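Local coordinates for CdiA-CT toxin, Conserved domain protein (Yersinia pseudotuberculosis serotype O:3, PDB 4ZQU) that probably acts as an endonuclease toxin of contact-dependent growth inhibition, has a PD-(D/E)XK nuclease-like domain, and is bound by its immunity protein CdiI, at residues P2-V7 against G14-P19; F21-Y26 against V34-S39; Q43-L48 against V94-A99; S57-I62 against I108-N113. All blocks are in the same frame, centred on the assembly; numbering follows the deposited sequence.

Overall arrangement
The contacts surround a mixed sheet ordered 26-27, 33-39, 85-92, 117-122, as expected for a PD-(D/E)XK nuclease-like domain. Contact 1 closes first along the chain, then contact 2, their centres about 8 Å apart; they touch and tie helix 3-9 and the following loop to strands 26-27 and 33-39. Contact 4 lies across the chain's centre from contact 1, about 20 Å between centres; contact 2, its centre about 13 Å away, touches it through K38 NZ and S57 OG. Contacts 3 and 4, centres about 18 Å apart, alternate in sequence and share helix 98-113, at its start and C-terminal part respectively. The local contacts thus pack one side of the fold; the longer-range ones bring the helices together.

Contact 1 of 4, residues P2-V7 against G14-P19; sequences PWEDYV and GSRLPP
D5 and R16 make the short ionic contact here: D5 OD1 lies 2.8 Å from R16 NH2, at the edge of the guanidinium and near its plane. The two flat groups are strongly turned against each other, carboxylate and guanidinium planes standing 64° apart. E4 meets the same arginine quite differently. Its CG sits over one face of the guanidinium, toward the rim, and its carboxylate is only 21° from parallel to that plane. E4 OE2 is 3.4 Å from R16 NH1 but well out of the plane, which makes this salt bridge one of charge alone. Bends at chi2 (78°) and chi3 of R16 lift its guanidinium to the first turn of helix 3-9, where consecutive acidic residues receive it from two directions.

Farther out, R16 rests on Y26 and packs against S87 of the CdiI chain, while W3 NE1 bonds to the R89 carbonyl, joining the helix to strand 85-92. E4 OE2 also comes close to D25 OD1, a pairing of like charges. The positive charge of R16 probably eases that repulsion, so this three-residue salt-bridge network, lying at the surface, links the helix to the loop through electrostatics more than through apolar burial.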
loop_
_atom_site.group_PDB
_atom_site.type_symbol
_atom_site.label_atom_id
_atom_site.label_comp_id
_atom_site.label_asym_id
_atom_site.label_seq_id
_atom_site.Cartn_x
_atom_site.Cartn_y
_atom_site.Cartn_z
ATOM N N PRO A 2 18.263 -14.588 0.759
ATOM C CA PRO A 2 17.256 -14.378 1.805
ATOM C C PRO A 2 15.883 -14.904 1.390
ATOM O O PRO A 2 15.561 -14.902 0.202
ATOM C CB PRO A 2 17.236 -12.857 1.972
ATOM C CG PRO A 2 18.599 -12.423 1.558
ATOM C CD PRO A 2 18.992 -13.346 0.441
ATOM N N TRP A 3 15.099 -15.361 2.361
ATOM C CA TRP A 3 13.801 -15.961 2.079
ATOM C C TRP A 3 12.887 -15.008 1.319
ATOM O O TRP A 3 12.216 -15.410 0.370
ATOM C CB TRP A 3 13.123 -16.408 3.378
ATOM C CG TRP A 3 11.743 -16.967 3.177
ATOM C CD1 TRP A 3 10.572 -16.451 3.653
ATOM C CD2 TRP A 3 11.392 -18.144 2.438
ATOM N NE1 TRP A 3 9.516 -17.238 3.263
ATOM C CE2 TRP A 3 9.992 -18.282 2.515
ATOM C CE3 TRP A 3 12.124 -19.095 1.722
ATOM C CZ2 TRP A 3 9.312 -19.333 1.903
ATOM C CZ3 TRP A 3 11.446 -20.138 1.115
ATOM C CH2 TRP A 3 10.054 -20.247 1.210
ATOM N N GLU A 4 12.878 -13.744 1.731
ATOM C CA GLU A 4 12.015 -12.740 1.121
ATOM C C GLU A 4 12.342 -12.563 -0.358
ATOM O O GLU A 4 11.447 -12.368 -1.179
ATOM C CB GLU A 4 12.142 -11.404 1.859
ATOM C CG GLU A 4 11.057 -10.394 1.508
ATOM C CD GLU A 4 11.015 -9.216 2.466
ATOM O OE1 GLU A 4 11.898 -9.124 3.347
ATOM O OE2 GLU A 4 10.093 -8.382 2.341
ATOM N N ASP A 5 13.625 -12.645 -0.691
ATOM C CA ASP A 5 14.068 -12.497 -2.072
ATOM C C ASP A 5 13.777 -13.753 -2.885
ATOM O O ASP A 5 13.421 -13.675 -4.063
ATOM C CB ASP A 5 15.560 -12.168 -2.117
ATOM C CG ASP A 5 15.875 -10.829 -1.484
ATOM O OD1 ASP A 5 15.915 -9.819 -2.217
ATOM O OD2 ASP A 5 16.069 -10.781 -0.252
ATOM N N TYR A 6 13.931 -14.906 -2.244
ATOM C CA TYR A 6 13.639 -16.190 -2.871
ATOM C C TYR A 6 12.168 -16.289 -3.268
ATOM O O TYR A 6 11.832 -16.830 -4.324
ATOM C CB TYR A 6 14.015 -17.334 -1.928
ATOM C CG TYR A 6 13.629 -18.700 -2.439
ATOM C CD1 TYR A 6 14.462 -19.399 -3.299
ATOM C CD2 TYR A 6 12.429 -19.292 -2.061
ATOM C CE1 TYR A 6 14.112 -20.649 -3.769
ATOM C CE2 TYR A 6 12.071 -20.541 -2.526
ATOM C CZ TYR A 6 12.916 -21.215 -3.380
ATOM O OH TYR A 6 12.566 -22.461 -3.848
ATOM N N VAL A 7 11.296 -15.768 -2.412
ATOM C CA VAL A 7 9.868 -15.730 -2.693
ATOM C C VAL A 7 9.597 -14.931 -3.968
ATOM O O VAL A 7 8.702 -15.262 -4.744
ATOM C CB VAL A 7 9.081 -15.125 -1.504
ATOM C CG1 VAL A 7 7.626 -14.871 -1.875
ATOM C CG2 VAL A 7 9.171 -16.043 -0.292
ATOM N N GLY A 14 8.109 -6.537 -10.520
ATOM C CA GLY A 14 7.406 -5.367 -10.028
ATOM C C GLY A 14 6.476 -5.678 -8.871
ATOM O O GLY A 14 5.752 -4.802 -8.400
ATOM N N SER A 15 6.502 -6.923 -8.407
ATOM C CA SER A 15 5.619 -7.358 -7.330
ATOM C C SER A 15 6.112 -6.924 -5.957
ATOM O O SER A 15 5.310 -6.720 -5.046
ATOM C CB SER A 15 5.456 -8.879 -7.355
ATOM O OG SER A 15 4.722 -9.292 -8.492
ATOM N N ARG A 16 7.426 -6.789 -5.810
ATOM C CA ARG A 16 8.018 -6.452 -4.518
ATOM C C ARG A 16 7.571 -5.092 -3.998
ATOM O O ARG A 16 7.768 -4.063 -4.646
ATOM C CB ARG A 16 9.542 -6.481 -4.597
ATOM C CG ARG A 16 10.209 -6.061 -3.300
ATOM C CD ARG A 16 10.176 -7.177 -2.278
ATOM N NE ARG A 16 11.361 -8.020 -2.381
ATOM C CZ ARG A 16 12.269 -8.153 -1.419
ATOM N NH1 ARG A 16 12.119 -7.508 -0.271
ATOM N NH2 ARG A 16 13.321 -8.937 -1.602
ATOM N N LEU A 17 6.966 -5.106 -2.815
ATOM C CA LEU A 17 6.568 -3.888 -2.129
ATOM C C LEU A 17 7.748 -3.307 -1.362
ATOM O O LEU A 17 8.653 -4.044 -0.968
ATOM C CB LEU A 17 5.405 -4.173 -1.180
ATOM C CG LEU A 17 4.080 -4.535 -1.848
ATOM C CD1 LEU A 17 3.138 -5.146 -0.833
ATOM C CD2 LEU A 17 3.463 -3.303 -2.479
ATOM N N PRO A 18 7.748 -1.980 -1.152
ATOM C CA PRO A 18 8.812 -1.347 -0.367
ATOM C C PRO A 18 8.841 -1.902 1.052
ATOM O O PRO A 18 7.791 -2.293 1.565
ATOM C CB PRO A 18 8.428 0.137 -0.381
ATOM C CG PRO A 18 6.961 0.148 -0.662
ATOM C CD PRO A 18 6.738 -1.002 -1.592
ATOM N N PRO A 19 10.029 -1.942 1.674
ATOM C CA PRO A 19 10.247 -2.582 2.975
ATOM C C PRO A 19 9.223 -2.195 4.039
ATOM O O PRO A 19 8.740 -1.061 4.061
ATOM C CB PRO A 19 11.641 -2.092 3.367
ATOM C CG PRO A 19 12.322 -1.880 2.070
ATOM C CD PRO A 19 11.269 -1.351 1.143
#

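Contact 2 of 4, residues F21-Y26 against V34-S39; sequences FKTYDY and VVSAKS
A classic beta bulge, with D25 and Y26 set opposite the single residue V35, joins the start of strand 26-27, outermost of the sheet within this chain, and the residue before it to strand 33-39 in the restriction endonuclease-like domain. The contact is buried near the centre of the chain. V35 O accepts from two backbone donors, D25 N at 3.0 Å and Y26 N, both in the plane of its carbonyl. The return bond, V35 N to Y26 O, makes Y26 and V35 an antiparallel hydrogen-bonded pair, with their side chains on the face covered by V7 of helix 3-9.

Side chains continue the connection where the backbones part. S36 OG donates to T23 O over 2.6 Å, gripping the third residue of the type II' turn F21 to Y24. Next to it, Y24 presents one ring face to V34. With CG1 of V34 anti to the carbonyl carbon (chi1 -60°), CG2 takes the place between backbone N and carbonyl carbon and reaches to 4.0 Å from the centroid of the Y24 ring in a CH-pi contact. The hydroxyl of Y24 is held by the T65 carbonyl, which anchors the far end of the ring. The carboxylate of D25 reaches strand 33-39: OD2 accepts from A37 N at 2.6 Å on the anti side, 20° out of the carboxylate plane, through a bond bent to 142° at the hydrogen.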
loop_
_atom_site.group_PDB
_atom_site.type_symbol
_atom_site.label_atom_id
_atom_site.label_comp_id
_atom_site.label_asym_id
_atom_site.label_seq_id
_atom_site.Cartn_x
_atom_site.Cartn_y
_atom_site.Cartn_z
ATOM N N PHE A 21 6.115 -2.928 4.490
ATOM C CA PHE A 21 4.769 -2.565 4.065
ATOM C C PHE A 21 3.753 -3.408 4.826
ATOM O O PHE A 21 3.152 -4.328 4.262
ATOM C CB PHE A 21 4.588 -2.754 2.560
ATOM C CG PHE A 21 3.480 -1.926 1.978
ATOM C CD1 PHE A 21 3.764 -0.741 1.322
ATOM C CD2 PHE A 21 2.156 -2.322 2.098
ATOM C CE1 PHE A 21 2.753 0.030 0.787
ATOM C CE2 PHE A 21 1.137 -1.553 1.563
ATOM C CZ PHE A 21 1.437 -0.375 0.907
ATOM N N LYS A 22 3.559 -3.075 6.100
ATOM C CA LYS A 22 2.798 -3.915 7.017
ATOM C C LYS A 22 3.372 -5.328 7.004
ATOM O O LYS A 22 4.544 -5.542 7.324
ATOM C CB LYS A 22 1.313 -3.940 6.650
ATOM C CG LYS A 22 0.576 -2.640 6.921
ATOM C CD LYS A 22 -0.204 -2.737 8.224
ATOM C CE LYS A 22 -1.588 -2.117 8.106
ATOM N NZ LYS A 22 -1.766 -1.022 9.099
ATOM N N THR A 23 2.543 -6.283 6.606
ATOM C CA THR A 23 2.945 -7.679 6.556
ATOM C C THR A 23 3.150 -8.142 5.113
ATOM O O THR A 23 3.720 -9.204 4.871
ATOM C CB THR A 23 1.902 -8.565 7.243
ATOM O OG1 THR A 23 2.326 -9.931 7.207
ATOM C CG2 THR A 23 0.565 -8.432 6.537
ATOM N N TYR A 24 2.693 -7.336 4.159
ATOM C CA TYR A 24 2.762 -7.704 2.748
ATOM C C TYR A 24 4.125 -7.385 2.145
ATOM O O TYR A 24 4.596 -6.249 2.211
ATOM C CB TYR A 24 1.664 -6.993 1.954
ATOM C CG TYR A 24 0.260 -7.344 2.396
ATOM C CD1 TYR A 24 -0.022 -8.581 2.962
ATOM C CD2 TYR A 24 -0.777 -6.434 2.255
ATOM C CE1 TYR A 24 -1.302 -8.905 3.371
ATOM C CE2 TYR A 24 -2.063 -6.749 2.661
ATOM C CZ TYR A 24 -2.319 -7.985 3.219
ATOM O OH TYR A 24 -3.595 -8.305 3.625
ATOM N N ASP A 25 4.752 -8.396 1.553
ATOM C CA ASP A 25 6.069 -8.234 0.953
ATOM C C ASP A 25 5.968 -8.156 -0.565
ATOM O O ASP A 25 6.729 -7.440 -1.213
ATOM C CB ASP A 25 6.985 -9.383 1.375
ATOM C CG ASP A 25 7.137 -9.477 2.883
ATOM O OD1 ASP A 25 7.293 -8.423 3.534
ATOM O OD2 ASP A 25 7.090 -10.601 3.422
ATOM N N TYR A 26 5.014 -8.892 -1.125
ATOM C CA TYR A 26 4.796 -8.892 -2.567
ATOM C C TYR A 26 3.345 -8.611 -2.922
ATOM O O TYR A 26 2.430 -8.955 -2.176
ATOM C CB TYR A 26 5.223 -10.226 -3.175
ATOM C CG TYR A 26 6.706 -10.457 -3.107
ATOM C CD1 TYR A 26 7.545 -9.986 -4.106
ATOM C CD2 TYR A 26 7.272 -11.137 -2.038
ATOM C CE1 TYR A 26 8.906 -10.186 -4.045
ATOM C CE2 TYR A 26 8.634 -11.343 -1.969
ATOM C CZ TYR A 26 9.445 -10.864 -2.975
ATOM O OH TYR A 26 10.803 -11.069 -2.914
ATOM N N VAL A 34 -1.799 -10.976 -2.879
ATOM C CA VAL A 34 -0.751 -10.501 -1.979
ATOM C C VAL A 34 -0.020 -11.672 -1.337
ATOM O O VAL A 34 -0.611 -12.716 -1.060
ATOM C CB VAL A 34 -1.299 -9.576 -0.867
ATOM C CG1 VAL A 34 -1.961 -8.359 -1.466
ATOM C CG2 VAL A 34 -2.268 -10.318 0.029
ATOM N N VAL A 35 1.275 -11.494 -1.115
ATOM C CA VAL A 35 2.089 -12.524 -0.493
ATOM C C VAL A 35 2.880 -11.956 0.677
ATOM O O VAL A 35 3.547 -10.929 0.550
ATOM C CB VAL A 35 3.065 -13.161 -1.500
ATOM C CG1 VAL A 35 3.977 -14.156 -0.800
ATOM C CG2 VAL A 35 2.306 -13.836 -2.628
ATOM N N SER A 36 2.794 -12.625 1.820
ATOM C CA SER A 36 3.623 -12.279 2.966
ATOM C C SER A 36 4.691 -13.344 3.183
ATOM O O SER A 36 4.374 -14.507 3.439
ATOM C CB SER A 36 2.777 -12.121 4.224
ATOM O OG SER A 36 3.594 -11.749 5.320
ATOM N N ALA A 37 5.953 -12.939 3.073
ATOM C CA ALA A 37 7.079 -13.853 3.228
ATOM C C ALA A 37 7.571 -13.877 4.667
ATOM O O ALA A 37 8.238 -12.947 5.120
ATOM C CB ALA A 37 8.214 -13.461 2.286
ATOM N N LYS A 38 7.237 -14.946 5.380
ATOM C CA LYS A 38 7.683 -15.121 6.756
ATOM C C LYS A 38 8.693 -16.259 6.837
ATOM O O LYS A 38 8.541 -17.282 6.172
ATOM C CB LYS A 38 6.492 -15.392 7.680
ATOM C CG LYS A 38 6.859 -15.538 9.155
ATOM C CD LYS A 38 5.632 -15.766 10.030
ATOM C CE LYS A 38 6.032 -16.088 11.464
ATOM N NZ LYS A 38 6.783 -14.971 12.102
ATOM N N SER A 39 9.727 -16.079 7.650
ATOM C CA SER A 39 10.767 -17.091 7.780
ATOM C C SER A 39 11.137 -17.348 9.233
ATOM O O SER A 39 11.240 -16.424 10.036
ATOM C CB SER A 39 12.015 -16.678 6.998
ATOM O OG SER A 39 13.047 -17.640 7.146
#

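Contact 3 of 4, residues Q43-L48 against V94-A99; sequences QTMAKL and VNTTKA
M45 of helix 42-47 packs against N95 and T96, in the connection that leads from strand 85-92 to the N-cap of helix 98-113. The contact therefore joins a short helix to the start of the helical leg of a beta-alpha-beta crossover. From M45 CB, the first neighbour is N95 OD1 at 4.1 Å. CG leaves anti to the backbone N (chi1 -175°) and moves on toward T96, lying 3.8 Å from its OG1. The chain then bends at chi2 (61°) and again at chi3, curling the thioether round the hydroxyl: SD stands 4.1 Å from T96 OG1, and the terminal CE methyl closes to 3.5 Å of that same oxygen. V54, L40 and P93 pack around this buried side chain.

The polar groups beside the methionine are engaged with other partners. T96 OG1 has its hydrogen-bond partner in the P93 carbonyl, and with the methionine it makes only van der Waals contact. N95 ND2 donates to T42 O, which holds the amide along the flank of helix 42-47. T97 is the N-cap, and its side chain caps a backbone N in the first helical turn; Q100 OE1 accepts T97 N in return, as in a capping box, while Q100 NE2 bonds to M45 O. One residue on from M45, A46 CB lies 4.1 Å from N95 ND2.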
loop_
_atom_site.group_PDB
_atom_site.type_symbol
_atom_site.label_atom_id
_atom_site.label_comp_id
_atom_site.label_asym_id
_atom_site.label_seq_id
_atom_site.Cartn_x
_atom_site.Cartn_y
_atom_site.Cartn_z
ATOM N N GLN A 43 17.593 -20.899 14.965
ATOM C CA GLN A 43 17.742 -20.284 16.277
ATOM C C GLN A 43 16.408 -19.809 16.838
ATOM O O GLN A 43 16.099 -20.049 18.007
ATOM C CB GLN A 43 18.728 -19.119 16.205
ATOM C CG GLN A 43 20.146 -19.542 15.873
ATOM C CD GLN A 43 20.777 -20.397 16.957
ATOM O OE1 GLN A 43 20.828 -21.623 16.847
ATOM N NE2 GLN A 43 21.262 -19.751 18.011
ATOM N N THR A 44 15.624 -19.134 16.000
ATOM C CA THR A 44 14.318 -18.623 16.408
ATOM C C THR A 44 13.339 -19.768 16.659
ATOM O O THR A 44 12.511 -19.703 17.570
ATOM C CB THR A 44 13.736 -17.669 15.347
ATOM O OG1 THR A 44 14.697 -16.653 15.039
ATOM C CG2 THR A 44 12.462 -17.012 15.854
ATOM N N MET A 45 13.444 -20.818 15.850
ATOM C CA MET A 45 12.617 -22.006 16.025
ATOM C C MET A 45 12.956 -22.699 17.341
ATOM O O MET A 45 12.078 -23.216 18.032
ATOM C CB MET A 45 12.800 -22.969 14.849
ATOM C CG MET A 45 11.884 -24.179 14.896
ATOM S SD MET A 45 10.139 -23.722 14.843
ATOM C CE MET A 45 9.929 -23.377 13.103
ATOM N N ALA A 46 14.240 -22.699 17.686
ATOM C CA ALA A 46 14.693 -23.254 18.952
ATOM C C ALA A 46 14.245 -22.380 20.119
ATOM O O ALA A 46 13.923 -22.885 21.195
ATOM C CB ALA A 46 16.203 -23.406 18.954
ATOM N N LYS A 47 14.225 -21.069 19.898
ATOM C CA LYS A 47 13.867 -20.116 20.944
ATOM C C LYS A 47 12.390 -20.220 21.324
ATOM O O LYS A 47 12.038 -20.147 22.502
ATOM C CB LYS A 47 14.202 -18.698 20.503
ATOM N N LEU A 48 11.533 -20.391 20.323
ATOM C CA LEU A 48 10.100 -20.545 20.556
ATOM C C LEU A 48 9.763 -21.991 20.908
ATOM O O LEU A 48 8.985 -22.646 20.215
ATOM C CB LEU A 48 9.306 -20.101 19.327
ATOM C CG LEU A 48 9.492 -18.642 18.911
ATOM C CD1 LEU A 48 8.715 -18.344 17.643
ATOM C CD2 LEU A 48 9.062 -17.713 20.030
ATOM N N VAL A 94 15.049 -27.369 9.724
ATOM C CA VAL A 94 15.064 -28.818 9.876
ATOM C C VAL A 94 14.889 -29.258 11.327
ATOM O O VAL A 94 14.430 -30.369 11.591
ATOM C CB VAL A 94 16.373 -29.417 9.327
ATOM C CG1 VAL A 94 16.468 -29.189 7.827
ATOM C CG2 VAL A 94 17.574 -28.809 10.037
ATOM N N ASN A 95 15.248 -28.384 12.264
ATOM C CA ASN A 95 15.155 -28.715 13.684
ATOM C C ASN A 95 13.755 -28.478 14.246
ATOM O O ASN A 95 13.561 -28.460 15.463
ATOM C CB ASN A 95 16.182 -27.915 14.492
ATOM C CG ASN A 95 15.887 -26.425 14.508
ATOM O OD1 ASN A 95 15.403 -25.867 13.526
ATOM N ND2 ASN A 95 16.180 -25.775 15.629
ATOM N N THR A 96 12.785 -28.294 13.354
ATOM C CA THR A 96 11.392 -28.149 13.754
ATOM C C THR A 96 10.881 -29.461 14.336
ATOM O O THR A 96 10.855 -30.484 13.652
ATOM C CB THR A 96 10.502 -27.727 12.569
ATOM O OG1 THR A 96 10.994 -26.503 12.007
ATOM C CG2 THR A 96 9.062 -27.535 13.025
ATOM N N THR A 97 10.484 -29.431 15.603
ATOM C CA THR A 97 10.036 -30.638 16.283
ATOM C C THR A 97 8.600 -30.977 15.911
ATOM O O THR A 97 7.871 -30.140 15.379
ATOM C CB THR A 97 10.137 -30.495 17.808
ATOM O OG1 THR A 97 9.128 -29.593 18.271
ATOM C CG2 THR A 97 11.501 -29.964 18.204
ATOM N N LYS A 98 8.206 -32.214 16.196
ATOM C CA LYS A 98 6.852 -32.684 15.934
ATOM C C LYS A 98 5.834 -31.805 16.642
ATOM O O LYS A 98 4.793 -31.465 16.080
ATOM C CB LYS A 98 6.700 -34.140 16.382
ATOM C CG LYS A 98 7.800 -35.053 15.863
ATOM C CD LYS A 98 7.839 -36.368 16.619
ATOM C CE LYS A 98 6.554 -37.148 16.433
ATOM N NZ LYS A 98 6.606 -38.451 17.150
ATOM N N ALA A 99 6.151 -31.434 17.879
ATOM C CA ALA A 99 5.297 -30.550 18.663
ATOM C C ALA A 99 5.147 -29.192 17.988
ATOM O O ALA A 99 4.104 -28.548 18.094
ATOM C CB ALA A 99 5.858 -30.385 20.062
#

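Contact 4 of 4, residues S57-I62 against I108-N113; sequences SIKKNI and IEYGKN
I62 and Y110 reach across from two nearly parallel helices and pass alongside one another, running opposite ways; the axes of segments 57-62 and 108-113 run 13° apart and approach to 10.0 Å. Y110 CG is anti to the backbone N (chi1 171°), extending the ring to helix 53-66. In I62, CG2 lies anti to the backbone N and meets Y110 CE2 obliquely at 3.8 Å, while CG1, anti to the carbonyl carbon, carries an extended CD1 to the ring edge, in its plane. Both methyls also rest on the bare backbone of G111, CG2 and CD1 each 3.7 Å from its CA.

K59 meets the same CE2 side and continues toward the hydroxyl. Bent at chi2 (-141°), its aliphatic chain crosses the tyrosine at a slant, with CG 3.4 Å from Y110 CE2 and CE 3.3 Å from Y110 OH. Y110 OH is bonded to D63 OD1, and K59 NZ forms a weak, long ion pair with D63 OD2. Contacts of I58 with L90, and of I62 and I108 with V118, set both helices against the sheet. The interface is thus apolar toward the strands, while a tyrosine-aspartate bond holds the phenol on the lysine side.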
loop_
_atom_site.group_PDB
_atom_site.type_symbol
_atom_site.label_atom_id
_atom_site.label_comp_id
_atom_site.label_asym_id
_atom_site.label_seq_id
_atom_site.Cartn_x
_atom_site.Cartn_y
_atom_site.Cartn_z
ATOM N N SER A 57 3.299 -16.696 16.865
ATOM C CA SER A 57 4.078 -15.915 15.909
ATOM C C SER A 57 3.433 -15.905 14.531
ATOM O O SER A 57 3.349 -14.863 13.881
ATOM C CB SER A 57 5.500 -16.462 15.809
ATOM O OG SER A 57 6.243 -15.755 14.831
ATOM N N ILE A 58 2.976 -17.072 14.095
ATOM C CA ILE A 58 2.336 -17.209 12.792
ATOM C C ILE A 58 0.945 -16.590 12.796
ATOM O O ILE A 58 0.589 -15.842 11.886
ATOM C CB ILE A 58 2.230 -18.683 12.369
ATOM C CG1 ILE A 58 3.601 -19.360 12.456
ATOM C CG2 ILE A 58 1.663 -18.789 10.966
ATOM C CD1 ILE A 58 3.574 -20.838 12.131
ATOM N N LYS A 59 0.163 -16.907 13.822
ATOM C CA LYS A 59 -1.168 -16.338 13.978
ATOM C C LYS A 59 -1.109 -14.817 14.017
ATOM O O LYS A 59 -1.997 -14.135 13.505
ATOM C CB LYS A 59 -1.833 -16.862 15.249
ATOM C CG LYS A 59 -3.302 -16.526 15.344
ATOM C CD LYS A 59 -3.713 -16.166 16.757
ATOM C CE LYS A 59 -5.106 -15.558 16.772
ATOM N NZ LYS A 59 -5.346 -14.752 17.997
ATOM N N LYS A 60 -0.053 -14.294 14.629
ATOM C CA LYS A 60 0.145 -12.857 14.722
ATOM C C LYS A 60 0.271 -12.268 13.324
ATOM O O LYS A 60 -0.253 -11.191 13.043
ATOM C CB LYS A 60 1.383 -12.541 15.561
ATOM C CG LYS A 60 1.802 -11.082 15.555
ATOM C CD LYS A 60 2.662 -10.762 16.768
ATOM C CE LYS A 60 4.071 -10.365 16.353
ATOM N NZ LYS A 60 4.382 -8.944 16.682
ATOM N N ASN A 61 0.956 -12.989 12.443
ATOM C CA ASN A 61 1.095 -12.560 11.060
ATOM C C ASN A 61 -0.209 -12.720 10.292
ATOM O O ASN A 61 -0.619 -11.818 9.566
ATOM C CB ASN A 61 2.208 -13.341 10.363
ATOM C CG ASN A 61 2.474 -12.843 8.952
ATOM O OD1 ASN A 61 1.719 -13.131 8.024
ATOM N ND2 ASN A 61 3.557 -12.093 8.785
ATOM N N ILE A 62 -0.853 -13.873 10.457
ATOM C CA ILE A 62 -2.111 -14.178 9.778
ATOM C C ILE A 62 -3.177 -13.116 10.022
ATOM O O ILE A 62 -3.848 -12.673 9.090
ATOM C CB ILE A 62 -2.669 -15.543 10.224
ATOM C CG1 ILE A 62 -1.734 -16.669 9.786
ATOM C CG2 ILE A 62 -4.061 -15.769 9.655
ATOM C CD1 ILE A 62 -2.197 -18.035 10.216
ATOM N N ILE A 108 -1.904 -23.113 9.953
ATOM C CA ILE A 108 -2.297 -23.301 8.562
ATOM C C ILE A 108 -3.813 -23.356 8.445
ATOM O O ILE A 108 -4.412 -22.706 7.587
ATOM C CB ILE A 108 -1.698 -24.590 7.972
ATOM C CG1 ILE A 108 -0.188 -24.439 7.776
ATOM C CG2 ILE A 108 -2.370 -24.942 6.655
ATOM C CD1 ILE A 108 0.486 -25.697 7.265
ATOM N N GLU A 109 -4.429 -24.135 9.326
ATOM C CA GLU A 109 -5.872 -24.318 9.294
ATOM C C GLU A 109 -6.582 -23.087 9.835
ATOM O O GLU A 109 -7.660 -22.730 9.363
ATOM C CB GLU A 109 -6.276 -25.565 10.089
ATOM C CG GLU A 109 -7.738 -25.959 9.925
ATOM C CD GLU A 109 -7.996 -26.670 8.613
ATOM O OE1 GLU A 109 -7.031 -26.869 7.844
ATOM O OE2 GLU A 109 -9.158 -27.035 8.345
ATOM N N TYR A 110 -5.978 -22.446 10.829
ATOM C CA TYR A 110 -6.502 -21.187 11.338
ATOM C C TYR A 110 -6.556 -20.142 10.229
ATOM O O TYR A 110 -7.592 -19.519 10.003
ATOM C CB TYR A 110 -5.656 -20.668 12.502
ATOM C CG TYR A 110 -6.026 -19.265 12.925
ATOM C CD1 TYR A 110 -7.143 -19.031 13.715
ATOM C CD2 TYR A 110 -5.266 -18.174 12.524
ATOM C CE1 TYR A 110 -7.491 -17.749 14.099
ATOM C CE2 TYR A 110 -5.607 -16.890 12.898
ATOM C CZ TYR A 110 -6.717 -16.683 13.689
ATOM O OH TYR A 110 -7.054 -15.404 14.066
ATOM N N GLY A 111 -5.433 -19.964 9.539
ATOM C CA GLY A 111 -5.342 -19.010 8.450
ATOM C C GLY A 111 -6.347 -19.276 7.346
ATOM O O GLY A 111 -6.908 -18.342 6.775
ATOM N N LYS A 112 -6.582 -20.551 7.048
ATOM C CA LYS A 112 -7.454 -20.933 5.940
ATOM C C LYS A 112 -8.893 -20.490 6.189
ATOM O O LYS A 112 -9.570 -20.005 5.282
ATOM C CB LYS A 112 -7.394 -22.446 5.703
ATOM C CG LYS A 112 -8.644 -23.042 5.058
ATOM C CD LYS A 112 -8.495 -24.539 4.780
ATOM C CE LYS A 112 -7.041 -24.934 4.560
ATOM N NZ LYS A 112 -6.860 -26.411 4.501
ATOM N N ASN A 113 -9.348 -20.646 7.426
ATOM C CA ASN A 113 -10.671 -20.182 7.813
ATOM C C ASN A 113 -10.683 -18.674 8.062
ATOM O O ASN A 113 -11.745 -18.062 8.178
ATOM C CB ASN A 113 -11.157 -20.935 9.050
ATOM C CG ASN A 113 -11.322 -22.424 8.799
ATOM O OD1 ASN A 113 -11.933 -22.834 7.810
ATOM N ND2 ASN A 113 -10.784 -23.241 9.699
#